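Side-chain contact in periplasmic beta-glucosidase (PDB 6R5T), which probably hydrolyses terminal, non-reducing beta-D-glucosyl residues, releasing beta-D-glucose, as a periplasmic glycoside hydrolase of family 3: residues A534-W539 / N547-V552. The protein carries 1 engineered substitution. Sequence-based numbering, arbitrary orientation.
Sequences AILETW and NAIADV
Thr538 and Ile549 face each other across the contact; their CA atoms, 7.3 Å apart, are the nearest pair across the two segments. Their side chains cross at about a right angle, and the end of the isoleucine does the touching: Ile549 CD1 lies 3.6 Å from Thr538 CB and 3.7 Å from Thr538 CG2. With CG1 anti to the carbonyl carbon (chi1 -66°) and CD1 extended beyond it, Ile549 delivers its terminal methyl to the threonine, while its other branch turns to Leu536, Ile549 CG2 standing 4.2 Å from Leu536 CD2. Ile549 thus touches both Leu536 and Thr538, whose CB atoms point toward the helix. A helical turn further on, Val552 presents CG1 to the forked end of Leu536. The near-equal distances from Val552 CG1, 3.8 Å to Leu536 CD2 and 3.9 Å to Leu536 CD1, place the valine methyl against both prongs of the leucine. Leu536 reaches it with CG anti to its own backbone N (chi1 -177°). No hydrogen bond spans the segments, and all four touching residues are buried, so the junction is apolar packing. The hydroxyl of Thr538 is hydrogen-bonded instead to Leu517 O on the adjacent strand 513-518. Within 537-539, Trp539 N donates to Glu537 OE2 (3.0 Å, 161°), and Glu537 CG sits 3.6 Å above the indole plane of Trp539, over its centre. The contact is a strand-to-helix packing in the C-terminal domain of the family 3 fold, away from the sugar pocket and the magnesium site. Helix 545-553 lies against strand 534-537, which runs parallel to 513-518 and antiparallel to the edge strand 364-368; beside it, helix 352-362 holds Asp551 through salt bridges from Arg356 and Arg360.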
# COMPACT_ATOMS: atom_id res chain seq x y z
N ALA A 534 13.58 14.36 26.18
CA ALA A 534 12.67 15.28 25.48
C ALA A 534 12.90 15.11 23.99
O ALA A 534 14.03 14.72 23.60
CB ALA A 534 12.82 16.72 25.88
N ILE A 535 11.88 15.36 23.19
CA ILE A 535 11.98 15.22 21.71
C ILE A 535 11.26 16.39 21.07
O ILE A 535 10.10 16.59 21.38
CB ILE A 535 11.33 13.91 21.22
CG1 ILE A 535 11.92 12.67 21.85
CG2 ILE A 535 11.41 13.82 19.70
CD1 ILE A 535 11.18 11.41 21.54
N LEU A 536 11.98 17.13 20.24
CA LEU A 536 11.42 18.29 19.52
C LEU A 536 11.55 17.98 18.02
O LEU A 536 12.65 17.81 17.52
CB LEU A 536 12.16 19.57 19.87
CG LEU A 536 11.64 20.85 19.25
CD1 LEU A 536 10.21 21.15 19.78
CD2 LEU A 536 12.61 22.02 19.47
N GLU A 537 10.42 17.90 17.35
CA GLU A 537 10.35 17.73 15.89
C GLU A 537 10.55 19.09 15.22
O GLU A 537 9.71 19.99 15.47
CB GLU A 537 9.01 17.09 15.55
CG GLU A 537 8.71 17.09 14.06
CD GLU A 537 9.65 16.20 13.31
OE1 GLU A 537 9.31 15.00 13.15
OE2 GLU A 537 10.75 16.67 12.90
N THR A 538 11.60 19.27 14.42
CA THR A 538 11.88 20.57 13.79
C THR A 538 11.81 20.47 12.27
O THR A 538 12.08 21.49 11.58
CB THR A 538 13.24 21.13 14.21
OG1 THR A 538 14.32 20.49 13.52
CG2 THR A 538 13.42 21.00 15.71
N TRP A 539 11.45 19.32 11.71
CA TRP A 539 11.28 19.19 10.25
C TRP A 539 12.58 19.62 9.58
O TRP A 539 13.65 19.21 10.05
CB TRP A 539 10.09 20.00 9.79
CG TRP A 539 8.85 19.82 10.60
CD1 TRP A 539 8.31 20.73 11.45
CD2 TRP A 539 8.01 18.68 10.61
NE1 TRP A 539 7.17 20.23 11.99
CE2 TRP A 539 6.94 18.99 11.48
CE3 TRP A 539 8.04 17.41 10.00
CZ2 TRP A 539 5.93 18.07 11.75
CZ3 TRP A 539 7.03 16.51 10.29
CH2 TRP A 539 5.99 16.85 11.15
N ASN A 547 17.74 29.52 15.01
CA ASN A 547 17.29 30.56 15.98
C ASN A 547 15.89 30.24 16.50
O ASN A 547 15.64 30.33 17.72
CB ASN A 547 17.31 31.95 15.37
CG ASN A 547 18.69 32.58 15.33
OD1 ASN A 547 19.51 32.34 16.23
ND2 ASN A 547 18.92 33.40 14.29
N ALA A 548 14.99 29.76 15.64
CA ALA A 548 13.63 29.40 16.07
C ALA A 548 13.70 28.19 17.03
O ALA A 548 12.96 28.13 18.03
CB ALA A 548 12.75 29.16 14.88
N ILE A 549 14.58 27.24 16.73
CA ILE A 549 14.76 26.04 17.58
C ILE A 549 15.30 26.45 18.95
O ILE A 549 14.74 26.05 19.98
CB ILE A 549 15.61 24.99 16.86
CG1 ILE A 549 14.89 24.45 15.62
CG2 ILE A 549 16.00 23.89 17.81
CD1 ILE A 549 15.75 23.68 14.72
N ALA A 550 16.33 27.30 19.00
CA ALA A 550 16.82 27.81 20.29
C ALA A 550 15.72 28.58 21.02
O ALA A 550 15.65 28.43 22.24
CB ALA A 550 18.06 28.63 20.08
N ASP A 551 14.89 29.36 20.35
CA ASP A 551 13.78 30.09 20.98
C ASP A 551 12.89 29.10 21.72
O ASP A 551 12.47 29.42 22.84
CB ASP A 551 12.98 30.86 19.93
CG ASP A 551 13.69 32.08 19.36
OD1 ASP A 551 14.71 32.55 19.99
OD2 ASP A 551 13.27 32.50 18.26
N VAL A 552 12.60 27.94 21.14
CA VAL A 552 11.73 26.95 21.81
C VAL A 552 12.51 26.28 22.92
O VAL A 552 11.95 26.16 24.02
CB VAL A 552 11.18 25.94 20.80
CG1 VAL A 552 10.74 24.66 21.50
CG2 VAL A 552 10.08 26.64 20.05